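Dipeptidase (Streptococcus thermophilus, PDB 3PEB) is probably a manganese-dependent dipeptidase of the M24B family that hydrolyses small peptides, present here as its N-terminal creatinase/prolidase-type domain alone. Local coordinates at residues T34-D39 with V64-S69; R53-F58 with L71-F76. All coordinates share one frame; numbering follows the deposited sequence. Where two conformers were deposited one is given.

Overall arrangement
Both contacts involve one beta-alpha-beta unit, strand 56-60, helix 64-70 and strand 75-78, at the edge of the mixed sheet where 75-78 is the outermost strand of the chain. Contact 2 pairs its two parallel strands; in contact 1 the loop that follows helix 27-34 packs against the connecting helix, its Phe36 also reaching strand 56-60. Their centres lie about 10 Å apart. Leu57 joins them: its CD2 is 3.7 Å from CD2 of Phe36 and 3.8 Å from CB of Ala67. A sodium ion marks the turn from helix to strand, held by Ser68 O of contact 1, Leu71 O of contact 2 and four waters. The manganese-binding catalytic domain expected of this family is absent from the fragment.

Contact 1: T34-D39 with V64-S69; sequences TGFDCD and VARASS. With NA (sodium ion), chain N; EDO (1,2-ethanediol), chain G; EDO (1,2-ethanediol), chain F; EDO (1,2-ethanediol), chain I.
Phe36 and Arg66 carry most of this contact, with Ala67 as the small third partner. The phenyl ring lies against helix 64-70: CB of Ala67 sits over one face in a CH-pi contact, 3.8 Å from the centroid of the Phe36 ring, and Phe36 CE1 closes to 3.5 Å from Ala67 CA. A methyl group suits this position because the ring can approach the helix backbone closely. The same corner, Phe36 CE1, stands 3.5 Å from Arg66 CZ, over the centre of the guanidinium, whose plane is inclined 31° to the ring. With CG trans to the backbone N (chi1 -175°) and a bend at chi3 (66°), the arginine carries its guanidinium past the CE1 corner of the ring to the loop. The pair thus fastens the loop after helix 27-34 onto the connecting helix of a beta-alpha-beta unit, Phe36 also packing on Leu57 and Val59 of strand 56-60. End-on, Arg66 NH2 (2.8 Å) and Arg66 NH1 (3.0 Å) both bond to Asp37 O; the oxygen lies in the guanidinium plane, which limits rotation of the group. Glu63 forms a salt bridge with NH2, and ethanediol molecules, probably from the crystallisation liquor, accept from NE and NH1. Where helix 27-34 ends, Thr34 OG1 accepts from Phe36 N at 3.1 Å in an ST turn that spans Gly35, whose positive phi suits a residue without a side chain.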
loop_
_atom_site.group_PDB
_atom_site.type_symbol
_atom_site.label_atom_id
_atom_site.label_comp_id
_atom_site.label_asym_id
_atom_site.label_seq_id
_atom_site.Cartn_x
_atom_site.Cartn_y
_atom_site.Cartn_z
ATOM N N THR A 34 2.774 -5.555 -9.095
ATOM C CA THR A 34 1.474 -5.454 -9.766
ATOM C C THR A 34 1.545 -5.157 -11.254
ATOM O O THR A 34 0.559 -5.352 -11.947
ATOM C CB THR A 34 0.575 -4.335 -9.143
ATOM O OG1 THR A 34 1.096 -3.042 -9.488
ATOM C CG2 THR A 34 0.471 -4.453 -7.636
ATOM N N GLY A 35 2.685 -4.675 -11.747
ATOM C CA GLY A 35 2.804 -4.258 -13.141
ATOM C C GLY A 35 2.256 -2.864 -13.437
ATOM O O GLY A 35 2.295 -2.419 -14.581
ATOM N N PHE A 36 1.758 -2.163 -12.415
ATOM C CA PHE A 36 1.343 -0.767 -12.563
ATOM C C PHE A 36 2.515 0.158 -12.236
ATOM O O PHE A 36 3.038 0.146 -11.117
ATOM C CB PHE A 36 0.174 -0.424 -11.644
ATOM C CG PHE A 36 -0.266 1.009 -11.755
ATOM C CD1 PHE A 36 -0.800 1.496 -12.941
ATOM C CD2 PHE A 36 -0.140 1.879 -10.680
ATOM C CE1 PHE A 36 -1.212 2.822 -13.057
ATOM C CE2 PHE A 36 -0.540 3.196 -10.788
ATOM C CZ PHE A 36 -1.062 3.676 -11.977
ATOM N N ASP A 37 2.909 0.954 -13.219
ATOM C CA ASP A 37 4.085 1.811 -13.129
ATOM C C ASP A 37 3.649 3.265 -13.025
ATOM O O ASP A 37 3.027 3.805 -13.944
ATOM C CB ASP A 37 4.969 1.591 -14.357
ATOM C CG ASP A 37 6.327 2.284 -14.244
ATOM O OD1 ASP A 37 6.658 2.815 -13.160
ATOM O OD2 ASP A 37 7.069 2.286 -15.246
ATOM N N CYS A 38 3.962 3.898 -11.893
ATOM C CA CYS A 38 3.520 5.265 -11.645
ATOM C C CYS A 38 4.516 6.008 -10.757
ATOM O O CYS A 38 4.892 5.510 -9.697
ATOM C CB CYS A 38 2.165 5.244 -10.955
ATOM S SG CYS A 38 1.558 6.886 -10.365
ATOM N N ASP A 39 4.938 7.178 -11.201
ATOM C CA ASP A 39 5.656 8.108 -10.318
ATOM C C ASP A 39 4.643 9.156 -9.843
ATOM O O ASP A 39 4.214 9.991 -10.634
ATOM C CB ASP A 39 6.794 8.787 -11.069
ATOM C CG ASP A 39 7.648 9.663 -10.171
ATOM O OD1 ASP A 39 7.333 9.808 -8.958
ATOM O OD2 ASP A 39 8.629 10.216 -10.717
ATOM N N VAL A 64 -6.307 7.061 -11.606
ATOM C CA VAL A 64 -7.286 6.004 -11.270
ATOM C C VAL A 64 -7.744 5.212 -12.506
ATOM O O VAL A 64 -7.803 3.983 -12.445
ATOM C CB VAL A 64 -8.517 6.570 -10.512
ATOM C CG1 VAL A 64 -9.683 5.516 -10.476
ATOM C CG2 VAL A 64 -8.114 7.032 -9.095
ATOM N N ALA A 65 -8.053 5.901 -13.611
ATOM C CA ALA A 65 -8.510 5.251 -14.850
ATOM C C ALA A 65 -7.448 4.269 -15.396
ATOM O O ALA A 65 -7.758 3.117 -15.699
ATOM C CB ALA A 65 -8.923 6.314 -15.952
ATOM N N ARG A 66 -6.198 4.716 -15.479
ATOM C CA ARG A 66 -5.120 3.859 -15.981
ATOM C C ARG A 66 -4.865 2.668 -15.052
ATOM O O ARG A 66 -4.761 1.533 -15.535
ATOM C CB ARG A 66 -3.819 4.646 -16.232
ATOM C CG ARG A 66 -2.690 3.813 -16.886
ATOM C CD ARG A 66 -1.511 4.696 -17.304
ATOM N NE ARG A 66 -0.806 5.315 -16.164
ATOM C CZ ARG A 66 0.285 4.835 -15.562
ATOM N NH1 ARG A 66 0.822 3.681 -15.950
ATOM N NH2 ARG A 66 0.858 5.521 -14.565
ATOM N N ALA A 67 -4.793 2.909 -13.749
ATOM C CA ALA A 67 -4.554 1.837 -12.790
ATOM C C ALA A 67 -5.680 0.806 -12.873
ATOM O O ALA A 67 -5.417 -0.374 -12.924
ATOM C CB ALA A 67 -4.415 2.378 -11.365
ATOM N N SER A 68 -6.923 1.280 -12.900
ATOM C CA SER A 68 -8.088 0.414 -12.978
ATOM C C SER A 68 -8.093 -0.441 -14.246
ATOM O O SER A 68 -8.626 -1.551 -14.234
ATOM C CB SER A 68 -9.374 1.251 -12.916
ATOM O OG SER A 68 -9.414 1.964 -11.689
ATOM N N SER A 69 -7.523 0.072 -15.327
ATOM C CA SER A 69 -7.483 -0.636 -16.595
ATOM C C SER A 69 -6.483 -1.788 -16.564
ATOM O O SER A 69 -6.571 -2.684 -17.387
ATOM C CB SER A 69 -7.137 0.306 -17.763
ATOM O OG SER A 69 -5.756 0.644 -17.734
HETATM NA NA NA N . -9.774 -3.066 -12.790
HETATM C C1 EDO G . 1.133 -0.069 -16.534
HETATM O O1 EDO G . 2.096 0.845 -15.972
HETATM C C2 EDO G . -0.111 0.617 -17.121
HETATM O O2 EDO G . 0.206 1.721 -17.968
HETATM C C1 EDO F . 8.610 3.219 -10.814
HETATM O O1 EDO F . 8.803 2.156 -11.751
HETATM C C2 EDO F . 9.359 4.458 -11.289
HETATM O O2 EDO F . 8.407 5.474 -11.613
HETATM C C1 EDO I . -2.389 8.489 -16.877
HETATM O O1 EDO I . -2.352 7.676 -15.703
HETATM C C2 EDO I . -2.021 9.925 -16.520
HETATM O O2 EDO I . -2.805 10.812 -17.319
HETATM O O HOH W 1 -11.652 -2.080 -13.731
HETATM O O HOH W 2 -11.279 -4.728 -11.732
HETATM O O HOH W 3 -9.638 -1.852 -10.670
HETATM O O HOH W 4 -9.652 -4.649 -14.711
#

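Contact 2: R53-F58 with L71-F76; sequences REPALF and LDFPVF. With NA (sodium ion), chain N; EDO (1,2-ethanediol), chain D.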
loop_
_atom_site.group_PDB
_atom_site.type_symbol
_atom_site.label_atom_id
_atom_site.label_comp_id
_atom_site.label_asym_id
_atom_site.label_seq_id
_atom_site.Cartn_x
_atom_site.Cartn_y
_atom_site.Cartn_z
ATOM N N ARG A 53 -7.721 -10.179 2.697
ATOM C CA ARG A 53 -8.704 -9.459 1.899
ATOM C C ARG A 53 -8.023 -9.133 0.569
ATOM O O ARG A 53 -6.802 -9.171 0.480
ATOM C CB ARG A 53 -9.087 -8.107 2.526
ATOM C CG ARG A 53 -9.596 -8.109 3.940
ATOM C CD ARG A 53 -9.611 -6.715 4.538
ATOM N NE ARG A 53 -10.170 -6.714 5.888
ATOM C CZ ARG A 53 -11.437 -6.453 6.196
ATOM N NH1 ARG A 53 -12.313 -6.131 5.259
ATOM N NH2 ARG A 53 -11.819 -6.496 7.461
ATOM N N GLU A 54 -8.815 -8.778 -0.434
ATOM C CA GLU A 54 -8.242 -8.306 -1.685
ATOM C C GLU A 54 -7.462 -7.012 -1.439
ATOM O O GLU A 54 -7.769 -6.239 -0.526
ATOM C CB GLU A 54 -9.298 -8.126 -2.774
ATOM C CG GLU A 54 -10.310 -7.028 -2.528
ATOM C CD GLU A 54 -11.272 -6.860 -3.684
ATOM O OE1 GLU A 54 -12.311 -6.215 -3.486
ATOM O OE2 GLU A 54 -10.983 -7.356 -4.796
ATOM N N PRO A 55 -6.433 -6.791 -2.235
ATOM C CA PRO A 55 -5.707 -5.534 -2.083
ATOM C C PRO A 55 -6.531 -4.316 -2.571
ATOM O O PRO A 55 -7.570 -4.492 -3.215
ATOM C CB PRO A 55 -4.485 -5.722 -3.000
ATOM C CG PRO A 55 -4.554 -7.033 -3.566
ATOM C CD PRO A 55 -5.892 -7.622 -3.332
ATOM N N ALA A 56 -6.040 -3.109 -2.266
ATOM C CA ALA A 56 -6.539 -1.873 -2.856
ATOM C C ALA A 56 -5.369 -0.951 -3.129
ATOM O O ALA A 56 -4.414 -0.892 -2.349
ATOM C CB ALA A 56 -7.544 -1.190 -1.905
ATOM N N LEU A 57 -5.470 -0.198 -4.222
ATOM C CA LEU A 57 -4.469 0.804 -4.572
ATOM C C LEU A 57 -5.103 2.175 -4.461
ATOM O O LEU A 57 -6.194 2.400 -4.973
ATOM C CB LEU A 57 -3.978 0.616 -6.015
ATOM C CG LEU A 57 -2.933 1.632 -6.552
ATOM C CD1 LEU A 57 -1.595 1.515 -5.854
ATOM C CD2 LEU A 57 -2.775 1.468 -8.083
ATOM N N PHE A 58 -4.383 3.081 -3.783
ATOM C CA PHE A 58 -4.748 4.454 -3.633
ATOM C C PHE A 58 -3.737 5.295 -4.407
ATOM O O PHE A 58 -2.533 5.110 -4.256
ATOM C CB PHE A 58 -4.712 4.855 -2.150
ATOM C CG PHE A 58 -5.092 6.283 -1.897
ATOM C CD1 PHE A 58 -6.425 6.674 -1.932
ATOM C CD2 PHE A 58 -4.118 7.250 -1.628
ATOM C CE1 PHE A 58 -6.798 7.980 -1.692
ATOM C CE2 PHE A 58 -4.470 8.545 -1.385
ATOM C CZ PHE A 58 -5.820 8.935 -1.410
ATOM N N LEU A 71 -5.373 -3.395 -13.383
ATOM C CA LEU A 71 -5.386 -4.105 -12.105
ATOM C C LEU A 71 -6.749 -4.730 -11.871
ATOM O O LEU A 71 -7.783 -4.147 -12.197
ATOM C CB LEU A 71 -5.068 -3.166 -10.941
ATOM C CG LEU A 71 -3.694 -2.495 -11.008
ATOM C CD1 LEU A 71 -3.552 -1.509 -9.829
ATOM C CD2 LEU A 71 -2.563 -3.565 -10.970
ATOM N N ASP A 72 -6.769 -5.908 -11.272
ATOM C CA ASP A 72 -8.035 -6.572 -11.089
ATOM C C ASP A 72 -8.532 -6.520 -9.656
ATOM O O ASP A 72 -9.254 -7.389 -9.214
ATOM C CB ASP A 72 -7.934 -8.012 -11.575
ATOM C CG ASP A 72 -9.011 -8.334 -12.509
ATOM O OD1 ASP A 72 -9.882 -9.150 -12.121
ATOM O OD2 ASP A 72 -9.020 -7.727 -13.619
ATOM N N PHE A 73 -8.109 -5.505 -8.924
ATOM C CA PHE A 73 -8.619 -5.230 -7.592
ATOM C C PHE A 73 -8.922 -3.738 -7.495
ATOM O O PHE A 73 -8.579 -2.983 -8.414
ATOM C CB PHE A 73 -7.631 -5.696 -6.518
ATOM C CG PHE A 73 -6.225 -5.182 -6.698
ATOM C CD1 PHE A 73 -5.875 -3.904 -6.295
ATOM C CD2 PHE A 73 -5.242 -6.005 -7.243
ATOM C CE1 PHE A 73 -4.591 -3.448 -6.464
ATOM C CE2 PHE A 73 -3.947 -5.563 -7.404
ATOM C CZ PHE A 73 -3.617 -4.271 -7.019
ATOM N N PRO A 74 -9.598 -3.309 -6.414
ATOM C CA PRO A 74 -10.082 -1.934 -6.351
ATOM C C PRO A 74 -8.982 -0.844 -6.371
ATOM O O PRO A 74 -7.940 -0.989 -5.741
ATOM C CB PRO A 74 -10.815 -1.890 -5.012
ATOM C CG PRO A 74 -11.363 -3.319 -4.864
ATOM C CD PRO A 74 -10.202 -4.147 -5.352
ATOM N N VAL A 75 -9.251 0.208 -7.130
ATOM C CA VAL A 75 -8.382 1.394 -7.200
ATOM C C VAL A 75 -9.257 2.576 -6.774
ATOM O O VAL A 75 -10.411 2.718 -7.229
ATOM C CB VAL A 75 -7.856 1.621 -8.608
ATOM C CG1 VAL A 75 -6.993 2.904 -8.649
ATOM C CG2 VAL A 75 -7.038 0.407 -9.094
ATOM N N PHE A 76 -8.723 3.430 -5.904
ATOM C CA PHE A 76 -9.399 4.648 -5.537
ATOM C C PHE A 76 -8.403 5.792 -5.420
ATOM O O PHE A 76 -7.192 5.561 -5.394
ATOM C CB PHE A 76 -10.292 4.511 -4.304
ATOM C CG PHE A 76 -9.573 4.297 -2.986
ATOM C CD1 PHE A 76 -8.709 3.246 -2.784
ATOM C CD2 PHE A 76 -9.838 5.148 -1.913
ATOM C CE1 PHE A 76 -8.090 3.056 -1.547
ATOM C CE2 PHE A 76 -9.260 4.933 -0.653
ATOM C CZ PHE A 76 -8.389 3.910 -0.470
HETATM NA NA NA N . -9.774 -3.066 -12.790
HETATM C C1 EDO D . -15.903 -5.042 8.096
HETATM O O1 EDO D . -14.618 -5.672 8.183
HETATM C C2 EDO D . -16.199 -4.762 6.627
HETATM O O2 EDO D . -15.153 -5.344 5.844
HETATM O O HOH W 4 -9.652 -4.649 -14.711
HETATM O O HOH W 3 -9.638 -1.852 -10.670
HETATM O O HOH W 1 -11.652 -2.080 -13.731
HETATM O O HOH W 2 -11.279 -4.728 -11.732
#
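Leu57 is held to the neighbouring strand by two backbone bonds: Leu57 N donates to Pro74 O at 3.0 Å, and Leu57 O accepts from Phe76 N at 2.9 Å. These bonds register strands 56-60 and 75-78 in parallel, Leu57 beside Val75 and Phe58 beside Phe76. Proline serves well at position 74, where the carbonyl is used and no N-H is required. On one face of the sheet Phe58 points the edge of its ring at the face of Phe76, a T-shaped pair with centroids 5.0 Å apart and planes at 64°; chi1 of 69° in Phe76 swings its ring over the neighbouring strand, so that CD1 also reaches Leu57 O. On the other face, CD2 of Leu57 meets CD1 of Leu71 at 3.5 Å. Before the strands begin, Phe73 is clamped between Leu71 CB on one face and Pro55 CB on the other, the latter a CH-pi contact 4.0 Å from the ring centroid. The compact proline ring suits this CH-pi contact, but its carbonyl oxygen is buried without a hydrogen-bonding partner. Phe73 O accepts a hydrogen bond from a sodium-bound water. Leu71 O coordinates the sodium ion directly at 2.3 Å. Strand 46-50 flanks strand 56-60 on its other edge, helix 64-70 packs on the Leu57 and Val75 side, and helix 84-91 lies against Phe58.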